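Local coordinates for protein glycosaminoglycan xylosylkinase (PDB 5XOM) that probably phosphorylates the xylose of the glycosaminoglycan linkage region, as a secretory-pathway kinase of the Fam20 family, at residues Y129-A134 against N297-G302; N118-G123 against N303-E308; V108-K113 against G208-W213; W227-N232 against G274-H279; A134-F139 against D350-I355. All coordinates share one frame; numbering follows the deposited sequence.

Contact 1. Residues Y129-A134 against N297-G302; sequences YDRHNA and NAKSFG
Arg131 wraps around the backbone of Ala298 to Ser300, a place that suits a long side chain with several donors. At its root, the backbone N of Arg131 donates to Ala298 O at 2.9 Å, and CB packs on the same oxygen at 3.6 Å. The chain then bends at CG and CD (chi2 69°, chi3 81°), folding the guanidinium back so that Ala298 O and Lys299 CA lie over one of its faces. NE and NH2 grip Ser300 O side-on, at 3.1 and 3.2 Å, with that oxygen in the guanidinium plane. NH1 rests against Lys299 CD at 3.6 Å while donating to Tyr129 O. Cut back to alanine, Arg131 would probably leave Ser300 O with neither of these donors and the 297-302 loop freer to shift. Ala134, small enough to fit, sets its CB at the ring edge of Phe301. The contact thus binds the start of helix 132-144 to the loop after strand 289-292, with helix 259-273 packing against Ser300 and Phe301.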
# COMPACT_ATOMS: atom_id res chain seq x y z
N TYR A 129 24.51 -20.67 -17.48
CA TYR A 129 24.16 -20.62 -16.07
C TYR A 129 23.04 -19.63 -15.82
O TYR A 129 22.79 -18.72 -16.62
CB TYR A 129 25.35 -20.21 -15.21
CG TYR A 129 26.63 -20.96 -15.48
CD1 TYR A 129 26.65 -22.34 -15.48
CD2 TYR A 129 27.80 -20.30 -15.75
CE1 TYR A 129 27.81 -23.03 -15.73
CE2 TYR A 129 28.97 -20.99 -16.01
CZ TYR A 129 28.97 -22.36 -15.99
OH TYR A 129 30.13 -23.05 -16.24
N ASP A 130 22.39 -19.79 -14.67
CA ASP A 130 21.47 -18.77 -14.18
C ASP A 130 22.19 -17.43 -14.02
O ASP A 130 23.30 -17.38 -13.47
CB ASP A 130 20.91 -19.21 -12.82
CG ASP A 130 19.74 -20.16 -12.94
OD1 ASP A 130 19.47 -20.61 -14.07
OD2 ASP A 130 19.12 -20.50 -11.91
N ARG A 131 21.57 -16.36 -14.51
CA ARG A 131 22.10 -15.00 -14.34
C ARG A 131 21.44 -14.36 -13.12
O ARG A 131 20.22 -14.14 -13.11
CB ARG A 131 21.86 -14.12 -15.57
CG ARG A 131 22.87 -14.30 -16.70
CD ARG A 131 22.74 -15.65 -17.38
NE ARG A 131 21.66 -15.63 -18.33
CZ ARG A 131 21.31 -16.66 -19.08
NH1 ARG A 131 21.95 -17.83 -19.01
NH2 ARG A 131 20.29 -16.54 -19.92
N HIS A 132 22.24 -14.04 -12.11
CA HIS A 132 21.71 -13.45 -10.89
C HIS A 132 21.05 -12.11 -11.16
O HIS A 132 20.04 -11.77 -10.55
CB HIS A 132 22.83 -13.30 -9.86
CG HIS A 132 23.76 -12.16 -10.16
ND1 HIS A 132 24.49 -12.08 -11.33
CD2 HIS A 132 24.06 -11.04 -9.46
CE1 HIS A 132 25.21 -10.98 -11.33
NE2 HIS A 132 24.97 -10.33 -10.21
N ASN A 133 21.64 -11.30 -12.05
CA ASN A 133 21.09 -9.98 -12.31
C ASN A 133 19.79 -10.07 -13.08
O ASN A 133 18.97 -9.15 -13.02
CB ASN A 133 22.10 -9.12 -13.08
CG ASN A 133 22.42 -9.68 -14.45
OD1 ASN A 133 22.71 -10.87 -14.60
ND2 ASN A 133 22.35 -8.83 -15.48
N ALA A 134 19.57 -11.18 -13.80
CA ALA A 134 18.32 -11.38 -14.50
C ALA A 134 17.16 -11.57 -13.53
O ALA A 134 16.05 -11.08 -13.79
CB ALA A 134 18.42 -12.58 -15.45
N ASN A 297 13.40 -17.00 -12.83
CA ASN A 297 13.44 -16.27 -14.09
C ASN A 297 14.87 -15.98 -14.53
O ASN A 297 15.09 -15.07 -15.34
CB ASN A 297 12.65 -14.96 -13.96
CG ASN A 297 11.27 -15.17 -13.37
OD1 ASN A 297 10.52 -16.04 -13.81
ND2 ASN A 297 10.93 -14.38 -12.35
N ALA A 298 15.85 -16.74 -14.02
CA ALA A 298 17.25 -16.37 -14.14
C ALA A 298 17.88 -16.73 -15.49
O ALA A 298 18.95 -16.20 -15.81
CB ALA A 298 18.08 -17.03 -13.04
N LYS A 299 17.25 -17.58 -16.29
CA LYS A 299 17.83 -17.93 -17.58
C LYS A 299 17.30 -16.98 -18.64
O LYS A 299 16.63 -17.34 -19.61
CB LYS A 299 17.56 -19.39 -17.92
CG LYS A 299 18.57 -19.95 -18.91
CD LYS A 299 19.74 -20.61 -18.20
CE LYS A 299 19.31 -21.93 -17.59
NZ LYS A 299 18.89 -22.86 -18.66
N SER A 300 17.65 -15.71 -18.43
CA SER A 300 17.16 -14.63 -19.25
C SER A 300 18.25 -13.58 -19.36
O SER A 300 19.31 -13.69 -18.72
CB SER A 300 15.84 -14.08 -18.68
OG SER A 300 16.01 -13.64 -17.34
N PHE A 301 18.00 -12.56 -20.18
CA PHE A 301 18.98 -11.51 -20.47
C PHE A 301 20.35 -12.11 -20.79
O PHE A 301 21.38 -11.66 -20.28
CB PHE A 301 19.05 -10.50 -19.32
CG PHE A 301 17.76 -9.76 -19.09
CD1 PHE A 301 17.36 -8.73 -19.94
CD2 PHE A 301 16.95 -10.07 -18.00
CE1 PHE A 301 16.16 -8.05 -19.73
CE2 PHE A 301 15.75 -9.38 -17.78
CZ PHE A 301 15.36 -8.37 -18.65
N GLY A 302 20.35 -13.13 -21.64
CA GLY A 302 21.59 -13.74 -22.10
C GLY A 302 22.12 -13.10 -23.37
O GLY A 302 23.34 -13.08 -23.57
O HOH W 1 22.88 -9.79 -18.39

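Contact 2. Residues N118-G123 against N303-E308; sequences NKIILG and NPFVDE
Ile120 pushes its CD1 methyl into the step between Pro304 and Phe305, meeting Pro304 CD at 3.6 Å and Phe305 CE2 at 3.8 Å, and crossing both side chains at about a right angle. Its other branch, CG2, lies anti to the backbone N and packs on the amide of Asn303, 3.7 Å from ND2. Leu122 CD2 approaches this same nitrogen at 3.9 Å. A branched aliphatic suits the place, sending one methyl to the proline-phenylalanine pair, the other to the amide. One shell out, the partners are fixed by an Asx turn: Asn303 OD1 accepts from Phe305 N at 2.7 Å in a nearly straight bond (160°), which holds the amide beside the isoleucine, and Pro304 CG lies over the centre of the Phe305 ring. Farther out, Asp307 forms salt bridges with Arg366 and Arg367, and Ile121 is joined by a backbone bond to Gly302. The packing lies at the surface, where the loop between strand 106-112 and helix 132-144 meets the one before helix 313-318, alongside helix 358-382.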
# COMPACT_ATOMS: atom_id res chain seq x y z
N ASN A 118 28.11 -7.71 -19.48
CA ASN A 118 28.08 -7.57 -20.92
C ASN A 118 28.34 -8.88 -21.66
O ASN A 118 28.56 -8.86 -22.87
CB ASN A 118 29.06 -6.49 -21.37
CG ASN A 118 30.49 -6.85 -21.07
OD1 ASN A 118 30.77 -7.77 -20.30
ND2 ASN A 118 31.42 -6.13 -21.69
N LYS A 119 28.31 -10.01 -20.96
CA LYS A 119 28.46 -11.29 -21.64
C LYS A 119 27.33 -11.52 -22.63
O LYS A 119 26.15 -11.33 -22.30
CB LYS A 119 28.49 -12.43 -20.62
CG LYS A 119 28.73 -13.80 -21.24
CD LYS A 119 30.12 -13.86 -21.86
CE LYS A 119 30.65 -15.28 -22.02
NZ LYS A 119 30.13 -15.97 -23.22
N ILE A 120 27.68 -11.97 -23.83
CA ILE A 120 26.72 -12.37 -24.85
C ILE A 120 26.69 -13.90 -24.82
O ILE A 120 27.71 -14.54 -25.07
CB ILE A 120 27.11 -11.87 -26.24
CG1 ILE A 120 27.30 -10.35 -26.29
CG2 ILE A 120 26.06 -12.25 -27.26
CD1 ILE A 120 26.21 -9.54 -25.65
N ILE A 121 25.53 -14.48 -24.54
CA ILE A 121 25.36 -15.93 -24.43
C ILE A 121 24.86 -16.45 -25.76
O ILE A 121 23.72 -16.16 -26.15
CB ILE A 121 24.39 -16.30 -23.30
CG1 ILE A 121 24.85 -15.75 -21.95
CG2 ILE A 121 24.26 -17.81 -23.21
CD1 ILE A 121 26.11 -16.35 -21.44
N LEU A 122 25.68 -17.20 -26.48
CA LEU A 122 25.22 -17.79 -27.73
C LEU A 122 24.80 -19.24 -27.50
O LEU A 122 24.74 -19.72 -26.37
CB LEU A 122 26.32 -17.69 -28.80
CG LEU A 122 26.76 -16.30 -29.26
CD1 LEU A 122 27.98 -16.36 -30.19
CD2 LEU A 122 25.61 -15.61 -29.95
N GLY A 123 24.58 -19.96 -28.59
CA GLY A 123 24.04 -21.30 -28.52
C GLY A 123 22.53 -21.36 -28.47
O GLY A 123 21.81 -20.45 -28.92
N ASN A 303 21.24 -12.56 -24.22
CA ASN A 303 21.69 -11.94 -25.46
C ASN A 303 20.76 -10.79 -25.82
O ASN A 303 19.59 -11.00 -26.14
CB ASN A 303 21.77 -12.96 -26.61
CG ASN A 303 22.27 -12.34 -27.93
OD1 ASN A 303 22.23 -11.12 -28.15
ND2 ASN A 303 22.85 -13.18 -28.76
N PRO A 304 21.26 -9.55 -25.79
CA PRO A 304 20.39 -8.39 -26.04
C PRO A 304 20.10 -8.15 -27.51
O PRO A 304 19.33 -7.23 -27.82
CB PRO A 304 21.22 -7.23 -25.46
CG PRO A 304 22.64 -7.67 -25.72
CD PRO A 304 22.66 -9.16 -25.53
N PHE A 305 20.70 -8.92 -28.41
CA PHE A 305 20.56 -8.67 -29.84
C PHE A 305 19.61 -9.64 -30.53
O PHE A 305 19.28 -9.44 -31.70
CB PHE A 305 21.94 -8.72 -30.53
CG PHE A 305 22.98 -7.88 -29.85
CD1 PHE A 305 22.80 -6.52 -29.70
CD2 PHE A 305 24.17 -8.45 -29.39
CE1 PHE A 305 23.77 -5.74 -29.06
CE2 PHE A 305 25.14 -7.68 -28.78
CZ PHE A 305 24.94 -6.31 -28.61
N VAL A 306 19.17 -10.69 -29.83
CA VAL A 306 18.34 -11.74 -30.42
C VAL A 306 17.01 -11.74 -29.69
O VAL A 306 16.96 -11.70 -28.45
CB VAL A 306 19.02 -13.12 -30.32
CG1 VAL A 306 18.10 -14.22 -30.84
CG2 VAL A 306 20.35 -13.12 -31.08
N ASP A 307 15.93 -11.80 -30.46
CA ASP A 307 14.57 -11.93 -29.93
C ASP A 307 14.03 -13.27 -30.39
O ASP A 307 13.80 -13.47 -31.59
CB ASP A 307 13.70 -10.77 -30.40
CG ASP A 307 14.42 -9.42 -30.30
OD1 ASP A 307 14.30 -8.59 -31.23
OD2 ASP A 307 15.12 -9.19 -29.29
N GLU A 308 13.80 -14.19 -29.44
CA GLU A 308 13.35 -15.55 -29.79
C GLU A 308 11.82 -15.53 -29.78
O GLU A 308 11.17 -15.74 -28.75
CB GLU A 308 13.92 -16.60 -28.84
CG GLU A 308 15.44 -16.69 -28.83
CD GLU A 308 15.98 -17.66 -29.87
OE1 GLU A 308 17.20 -17.87 -29.92
OE2 GLU A 308 15.19 -18.24 -30.63

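Contact 3. Residues V108-K113 against G208-W213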
# COMPACT_ATOMS: atom_id res chain seq x y z
N VAL A 108 15.79 -17.83 1.84
CA VAL A 108 15.96 -17.29 0.50
C VAL A 108 16.82 -18.25 -0.32
O VAL A 108 17.64 -19.00 0.22
CB VAL A 108 16.59 -15.88 0.49
CG1 VAL A 108 15.66 -14.86 1.14
CG2 VAL A 108 17.97 -15.88 1.16
N VAL A 109 16.59 -18.24 -1.63
CA VAL A 109 17.53 -18.82 -2.59
C VAL A 109 18.61 -17.79 -2.87
O VAL A 109 18.32 -16.59 -3.02
CB VAL A 109 16.79 -19.22 -3.88
CG1 VAL A 109 17.78 -19.72 -4.94
CG2 VAL A 109 15.72 -20.26 -3.59
N PHE A 110 19.87 -18.23 -2.93
CA PHE A 110 20.99 -17.36 -3.29
C PHE A 110 21.58 -17.80 -4.62
O PHE A 110 22.06 -18.92 -4.75
CB PHE A 110 22.08 -17.37 -2.21
CG PHE A 110 23.28 -16.55 -2.59
CD1 PHE A 110 23.20 -15.17 -2.67
CD2 PHE A 110 24.49 -17.17 -2.89
CE1 PHE A 110 24.30 -14.41 -3.02
CE2 PHE A 110 25.60 -16.41 -3.24
CZ PHE A 110 25.50 -15.03 -3.31
N LYS A 111 21.50 -16.91 -5.61
CA LYS A 111 22.06 -17.16 -6.94
C LYS A 111 23.31 -16.32 -7.14
O LYS A 111 23.22 -15.09 -7.24
CB LYS A 111 21.02 -16.84 -8.01
CG LYS A 111 19.77 -17.66 -7.83
CD LYS A 111 19.13 -18.01 -9.14
CE LYS A 111 17.97 -18.95 -8.90
NZ LYS A 111 17.11 -19.06 -10.10
N PRO A 112 24.49 -16.93 -7.17
CA PRO A 112 25.72 -16.15 -7.32
C PRO A 112 25.90 -15.62 -8.74
O PRO A 112 25.38 -16.17 -9.71
CB PRO A 112 26.83 -17.16 -6.97
CG PRO A 112 26.22 -18.48 -7.24
CD PRO A 112 24.76 -18.36 -6.96
N LYS A 113 26.64 -14.52 -8.84
CA LYS A 113 27.10 -14.02 -10.13
C LYS A 113 27.96 -15.06 -10.85
O LYS A 113 28.85 -15.68 -10.25
CB LYS A 113 27.89 -12.73 -9.92
CG LYS A 113 28.62 -12.23 -11.15
CD LYS A 113 29.46 -11.01 -10.83
CE LYS A 113 30.63 -10.91 -11.79
NZ LYS A 113 30.54 -9.76 -12.70
N GLY A 208 25.55 -11.57 -5.63
CA GLY A 208 24.50 -12.47 -6.05
C GLY A 208 23.13 -11.87 -5.81
O GLY A 208 22.99 -10.72 -5.40
N ALA A 209 22.11 -12.69 -6.06
CA ALA A 209 20.71 -12.31 -5.88
C ALA A 209 20.06 -13.23 -4.85
O ALA A 209 20.32 -14.43 -4.84
CB ALA A 209 19.94 -12.39 -7.21
N LEU A 210 19.23 -12.65 -3.99
CA LEU A 210 18.45 -13.39 -3.01
C LEU A 210 16.99 -13.37 -3.43
O LEU A 210 16.44 -12.30 -3.72
CB LEU A 210 18.60 -12.78 -1.61
CG LEU A 210 19.86 -13.05 -0.77
CD1 LEU A 210 21.12 -12.58 -1.45
CD2 LEU A 210 19.73 -12.37 0.58
N ILE A 211 16.36 -14.55 -3.46
CA ILE A 211 14.95 -14.69 -3.82
C ILE A 211 14.20 -15.31 -2.64
O ILE A 211 14.58 -16.39 -2.17
CB ILE A 211 14.76 -15.56 -5.08
CG1 ILE A 211 15.57 -14.99 -6.25
CG2 ILE A 211 13.27 -15.63 -5.45
CD1 ILE A 211 16.89 -15.71 -6.50
N LEU A 212 13.15 -14.63 -2.19
CA LEU A 212 12.36 -15.11 -1.05
C LEU A 212 11.63 -16.41 -1.35
O LEU A 212 10.99 -16.56 -2.40
CB LEU A 212 11.31 -14.08 -0.63
CG LEU A 212 11.71 -12.84 0.15
CD1 LEU A 212 10.47 -12.01 0.40
CD2 LEU A 212 12.38 -13.23 1.46
N TRP A 213 11.69 -17.32 -0.39
CA TRP A 213 10.76 -18.45 -0.38
C TRP A 213 9.33 -17.98 -0.20
O TRP A 213 9.06 -17.06 0.58
CB TRP A 213 11.09 -19.39 0.77
CG TRP A 213 12.14 -20.36 0.50
CD1 TRP A 213 13.14 -20.21 -0.40
CD2 TRP A 213 12.31 -21.62 1.11
NE1 TRP A 213 13.94 -21.33 -0.37
CE2 TRP A 213 13.45 -22.21 0.54
CE3 TRP A 213 11.61 -22.32 2.09
CZ2 TRP A 213 13.91 -23.47 0.93
CZ3 TRP A 213 12.07 -23.56 2.47
CH2 TRP A 213 13.21 -24.13 1.89
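Strands 108-112 and 208-212 run antiparallel, their axes approaching to 4.3 Å at 157°, and four backbone hydrogen bonds join the Val109-Ile211 and Lys111-Ala209 pairs. On one side of the sheet Val108, Phe110, Leu210 and Leu212 form an apolar layer. Leu210 CD1 meets the edge of the Phe110 ring, 3.5 Å from Phe110 CD1, while Leu210 CG and CD2 pack on Val108 CG2 at 3.9 and 4.0 Å. Having CG anti to the backbone N (chi1 176°), Phe110 swings its ring beside Gly208, with CE1 3.6 Å from the glycine CA. Any CB on Gly208 would run into Phe110 CE1 and Lys111 O, so glycine suits that place. On the other side Val109 CG2 touches the edge of the Trp213 indole, 3.8 Å from NE1, and Ile211 CD1 lies 3.7 Å from Lys111 CG. The aliphatic part of Lys111 thus rests on isoleucine while its amine leaves the strand pair to form salt bridges with Glu135 and Asp130. These are two inner strands, 106-112 the middle one, of a five-stranded antiparallel sheet, as in the N-lobe of protein kinases, and the Lys111-Glu135 pair is consistent with the lysine-glutamate bridge between that sheet and its helix.

Contact 4. Residues W227-N232 against G274-H279; sequences WRRTYN and GNADRH
Tyr231 and His279 stand with their ring planes perpendicular and centroids 5.3 Å apart, and the tyrosine hydroxyl lies in the imidazole plane, at the ring edge, with OH 3.1 Å from His279 CD2. The same hydroxyl donates to Asp277 OD1 at 2.8 Å, reaching that oxygen from above the carboxylate plane; phenol ring and carboxylate are turned 76° against each other. His279 reaches this spot with CG tucked between the backbone N and carbonyl carbon (chi1 49°), which sets CB and CD2 against the hydroxyl end of Tyr231. A tyrosine suits the place because its flat ring packs against the histidine while its tip still offers a proton. Beside this trio, Arg229, extended from CG to NE, donates through NE to a lone pair of Ala276 O at 2.9 Å and covers Ala276 CB with NH2, whose own bond goes to Ser310. Arg228 lays CB on His279 O at 3.4 Å. The segment 274-279 follows helix 259-273, probably where protein kinases carry their catalytic loop. With OD1 held by Tyr231 and OD2 in a salt bridge to Lys299, the Asp277 carboxylate has both oxygens engaged and is likely to be hindered from turning.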
# COMPACT_ATOMS: atom_id res chain seq x y z
N TRP A 227 3.98 -25.80 -24.27
CA TRP A 227 4.85 -25.25 -25.31
C TRP A 227 6.33 -25.45 -25.00
O TRP A 227 7.18 -24.74 -25.55
CB TRP A 227 4.54 -23.78 -25.54
CG TRP A 227 3.30 -23.57 -26.36
CD1 TRP A 227 3.24 -23.44 -27.72
CD2 TRP A 227 1.95 -23.48 -25.89
NE1 TRP A 227 1.93 -23.28 -28.12
CE2 TRP A 227 1.12 -23.30 -27.02
CE3 TRP A 227 1.36 -23.54 -24.62
CZ2 TRP A 227 -0.26 -23.17 -26.92
CZ3 TRP A 227 -0.02 -23.41 -24.52
CH2 TRP A 227 -0.81 -23.23 -25.66
N ARG A 228 6.66 -26.41 -24.13
CA ARG A 228 8.05 -26.69 -23.81
C ARG A 228 8.82 -27.17 -25.04
O ARG A 228 8.25 -27.69 -26.00
CB ARG A 228 8.14 -27.73 -22.69
CG ARG A 228 7.63 -29.12 -23.06
CD ARG A 228 7.48 -29.97 -21.81
NE ARG A 228 7.02 -31.33 -22.10
CZ ARG A 228 5.75 -31.66 -22.28
NH1 ARG A 228 4.80 -30.74 -22.21
NH2 ARG A 228 5.43 -32.93 -22.53
N ARG A 229 10.13 -27.00 -24.98
CA ARG A 229 11.02 -27.42 -26.06
C ARG A 229 11.41 -28.88 -25.88
O ARG A 229 11.14 -29.50 -24.85
CB ARG A 229 12.25 -26.52 -26.10
CG ARG A 229 11.90 -25.08 -26.33
CD ARG A 229 13.03 -24.12 -26.02
NE ARG A 229 12.52 -22.76 -26.12
CZ ARG A 229 12.41 -22.10 -27.27
NH1 ARG A 229 12.78 -22.67 -28.40
NH2 ARG A 229 11.92 -20.86 -27.28
N THR A 230 12.06 -29.42 -26.91
CA THR A 230 12.42 -30.83 -26.89
C THR A 230 13.73 -31.09 -26.16
O THR A 230 13.92 -32.19 -25.62
CB THR A 230 12.53 -31.36 -28.32
OG1 THR A 230 13.43 -30.52 -29.06
CG2 THR A 230 11.17 -31.33 -29.00
N TYR A 231 14.62 -30.10 -26.14
CA TYR A 231 15.95 -30.26 -25.54
C TYR A 231 16.72 -31.38 -26.23
O TYR A 231 17.40 -32.19 -25.60
CB TYR A 231 15.86 -30.44 -24.02
CG TYR A 231 15.30 -29.20 -23.38
CD1 TYR A 231 16.12 -28.11 -23.09
CD2 TYR A 231 13.94 -29.08 -23.12
CE1 TYR A 231 15.60 -26.95 -22.53
CE2 TYR A 231 13.41 -27.93 -22.56
CZ TYR A 231 14.25 -26.87 -22.27
OH TYR A 231 13.74 -25.72 -21.71
N ASN A 232 16.55 -31.43 -27.54
CA ASN A 232 17.30 -32.25 -28.48
C ASN A 232 17.17 -31.51 -29.81
O ASN A 232 16.90 -30.30 -29.83
CB ASN A 232 16.76 -33.69 -28.50
CG ASN A 232 15.39 -33.79 -29.13
OD1 ASN A 232 15.17 -33.21 -30.18
ND2 ASN A 232 14.46 -34.49 -28.49
N GLY A 274 13.70 -12.72 -22.50
CA GLY A 274 14.50 -13.70 -23.21
C GLY A 274 14.62 -15.04 -22.52
O GLY A 274 15.62 -15.73 -22.70
N ASN A 275 13.62 -15.42 -21.73
CA ASN A 275 13.61 -16.70 -21.01
C ASN A 275 12.93 -17.74 -21.89
O ASN A 275 11.70 -17.80 -21.97
CB ASN A 275 12.90 -16.56 -19.66
CG ASN A 275 12.74 -17.91 -18.95
OD1 ASN A 275 11.82 -18.09 -18.15
ND2 ASN A 275 13.65 -18.83 -19.21
N ALA A 276 13.74 -18.58 -22.54
CA ALA A 276 13.24 -19.64 -23.39
C ALA A 276 13.21 -20.98 -22.67
O ALA A 276 13.11 -22.02 -23.33
CB ALA A 276 14.07 -19.74 -24.66
N ASP A 277 13.29 -20.99 -21.34
CA ASP A 277 13.60 -22.20 -20.60
C ASP A 277 12.53 -22.55 -19.57
O ASP A 277 12.79 -23.33 -18.65
CB ASP A 277 14.96 -22.02 -19.91
CG ASP A 277 15.59 -23.34 -19.48
OD1 ASP A 277 15.69 -24.26 -20.32
OD2 ASP A 277 15.99 -23.44 -18.30
N ARG A 278 11.30 -22.05 -19.72
CA ARG A 278 10.22 -22.44 -18.82
C ARG A 278 9.52 -23.69 -19.37
O ARG A 278 8.37 -23.67 -19.82
CB ARG A 278 9.25 -21.29 -18.61
CG ARG A 278 8.44 -21.42 -17.32
CD ARG A 278 7.54 -20.22 -17.06
NE ARG A 278 8.29 -18.96 -17.02
CZ ARG A 278 8.87 -18.46 -15.93
NH1 ARG A 278 8.80 -19.12 -14.79
NH2 ARG A 278 9.52 -17.31 -16.00
N HIS A 279 10.25 -24.81 -19.32
CA HIS A 279 9.71 -26.07 -19.83
C HIS A 279 8.68 -26.68 -18.88
O HIS A 279 7.77 -27.38 -19.33
CB HIS A 279 10.85 -27.06 -20.09
CG HIS A 279 11.82 -27.20 -18.96
ND1 HIS A 279 11.51 -27.88 -17.80
CD2 HIS A 279 13.09 -26.75 -18.81
CE1 HIS A 279 12.55 -27.84 -16.98
NE2 HIS A 279 13.52 -27.16 -17.57
O HOH W 2 10.08 -21.36 -24.86

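Contact 5. Residues A134-F139 against D350-I355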
# COMPACT_ATOMS: atom_id res chain seq x y z
N ALA A 134 19.57 -11.18 -13.80
CA ALA A 134 18.32 -11.38 -14.50
C ALA A 134 17.16 -11.57 -13.53
O ALA A 134 16.05 -11.08 -13.79
CB ALA A 134 18.42 -12.58 -15.45
N GLU A 135 17.39 -12.26 -12.41
CA GLU A 135 16.35 -12.42 -11.41
C GLU A 135 15.90 -11.07 -10.87
O GLU A 135 14.71 -10.83 -10.68
CB GLU A 135 16.82 -13.31 -10.25
CG GLU A 135 17.00 -14.79 -10.59
CD GLU A 135 15.70 -15.60 -10.59
OE1 GLU A 135 14.59 -15.02 -10.65
OE2 GLU A 135 15.79 -16.85 -10.54
N ILE A 136 16.86 -10.17 -10.61
CA ILE A 136 16.53 -8.84 -10.11
C ILE A 136 15.71 -8.07 -11.14
O ILE A 136 14.67 -7.49 -10.83
CB ILE A 136 17.81 -8.08 -9.73
CG1 ILE A 136 18.55 -8.83 -8.62
CG2 ILE A 136 17.48 -6.66 -9.28
CD1 ILE A 136 19.96 -8.38 -8.43
N ALA A 137 16.19 -8.05 -12.39
CA ALA A 137 15.48 -7.31 -13.43
C ALA A 137 14.10 -7.89 -13.69
O ALA A 137 13.13 -7.15 -13.86
CB ALA A 137 16.31 -7.29 -14.71
N ALA A 138 13.99 -9.22 -13.70
CA ALA A 138 12.69 -9.85 -13.97
C ALA A 138 11.69 -9.54 -12.86
O ALA A 138 10.50 -9.34 -13.13
CB ALA A 138 12.87 -11.36 -14.13
N PHE A 139 12.15 -9.48 -11.61
CA PHE A 139 11.22 -9.18 -10.52
C PHE A 139 10.67 -7.76 -10.64
O PHE A 139 9.46 -7.55 -10.53
CB PHE A 139 11.90 -9.40 -9.17
CG PHE A 139 11.29 -8.61 -8.06
CD1 PHE A 139 10.01 -8.89 -7.60
CD2 PHE A 139 12.01 -7.59 -7.46
CE1 PHE A 139 9.45 -8.16 -6.57
CE2 PHE A 139 11.46 -6.85 -6.43
CZ PHE A 139 10.18 -7.13 -5.98
N ASP A 350 18.60 -0.91 -6.38
CA ASP A 350 19.11 -2.17 -5.85
C ASP A 350 20.60 -2.04 -5.53
O ASP A 350 21.31 -1.30 -6.21
CB ASP A 350 18.85 -3.30 -6.85
CG ASP A 350 19.38 -4.64 -6.37
OD1 ASP A 350 18.54 -5.45 -5.92
OD2 ASP A 350 20.61 -4.89 -6.43
N PRO A 351 21.08 -2.70 -4.47
CA PRO A 351 22.47 -2.49 -4.04
C PRO A 351 23.53 -2.86 -5.07
O PRO A 351 24.64 -2.33 -4.99
CB PRO A 351 22.58 -3.36 -2.78
CG PRO A 351 21.20 -3.37 -2.22
CD PRO A 351 20.28 -3.39 -3.43
N ILE A 352 23.26 -3.74 -6.02
CA ILE A 352 24.32 -4.14 -6.94
C ILE A 352 24.14 -3.50 -8.32
O ILE A 352 24.78 -3.92 -9.28
CB ILE A 352 24.46 -5.67 -7.03
CG1 ILE A 352 23.29 -6.29 -7.79
CG2 ILE A 352 24.58 -6.28 -5.62
CD1 ILE A 352 23.44 -7.78 -8.03
N TYR A 353 23.30 -2.48 -8.41
CA TYR A 353 23.11 -1.69 -9.64
C TYR A 353 24.43 -1.13 -10.17
O TYR A 353 25.28 -0.72 -9.38
CB TYR A 353 22.12 -0.55 -9.34
CG TYR A 353 21.83 0.36 -10.51
CD1 TYR A 353 20.83 0.06 -11.41
CD2 TYR A 353 22.56 1.54 -10.70
CE1 TYR A 353 20.55 0.90 -12.48
CE2 TYR A 353 22.29 2.38 -11.76
CZ TYR A 353 21.28 2.06 -12.65
OH TYR A 353 21.01 2.88 -13.71
N PRO A 354 24.60 -1.04 -11.51
CA PRO A 354 23.71 -1.40 -12.64
C PRO A 354 23.34 -2.88 -12.72
O PRO A 354 24.19 -3.76 -12.52
CB PRO A 354 24.51 -0.99 -13.89
CG PRO A 354 25.71 -0.28 -13.42
CD PRO A 354 25.86 -0.42 -11.95
N ILE A 355 22.08 -3.15 -13.04
CA ILE A 355 21.56 -4.51 -13.14
C ILE A 355 21.61 -5.01 -14.57
O ILE A 355 21.97 -6.17 -14.81
CB ILE A 355 20.12 -4.55 -12.58
CG1 ILE A 355 20.08 -4.05 -11.13
CG2 ILE A 355 19.54 -5.96 -12.70
CD1 ILE A 355 21.00 -4.77 -10.19
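One face of the Asp350 carboxylate is covered by Ile136, whose CG2 lies 3.7 Å from OD1 and whose CD1 sits farther to the same side. The anti side of OD2 takes the backbone N of Ile352 at 2.9 Å in an almost linear bond (176°), an Asx turn set within a type I turn from Asp350 to Tyr353, while OD1 accepts from Gly155 on strand 153-159. Because CG of Asp350 is anti to the backbone N (chi1 179°), the carboxylate reaches in between turn, strand and helix. A leucine in its place would probably leave the nitrogens of Ile352 and Gly155 without their acceptor, and the turn less firmly held. The rest is aliphatic, as befits a buried site: helix 132-144 points Ile136 at the loop before helix 358-382, with the small Ala137 alongside, and Ile355 CG2 nestles between them, 4.0 Å from both Ile136 CB and Ala137 CB. On the outer side Pro351 packs on Phe45 of the second subunit. Beside strand 205-212, the CD1 methyls of Ile136 and Ile352 meet at 3.6 Å.

How the contacts relate
From the N terminus, segments 108-113, 118-123, 129-134 and 134-139 open contacts 3, 2, 1 and 5 in turn. Contact 3 closes first, at 208-213, completing the sheet, and crosses contacts 1, 2 and 5, which are still open. Contact 4 opens and closes next, in series with contact 3 and nested inside contacts 1, 2 and 5. Contact 1 then closes, nested in turn within contact 2, which closes immediately after it; contact 5 closes last and crosses contacts 1, 2 and 3. Contacts 1 and 5 share Ala134 and tie helix 132-144 to the loops before helices 313-318 and 358-382; contact 3 touches it from the sheet. Contacts 3 and 4 lie about 23 Å apart, centre to centre.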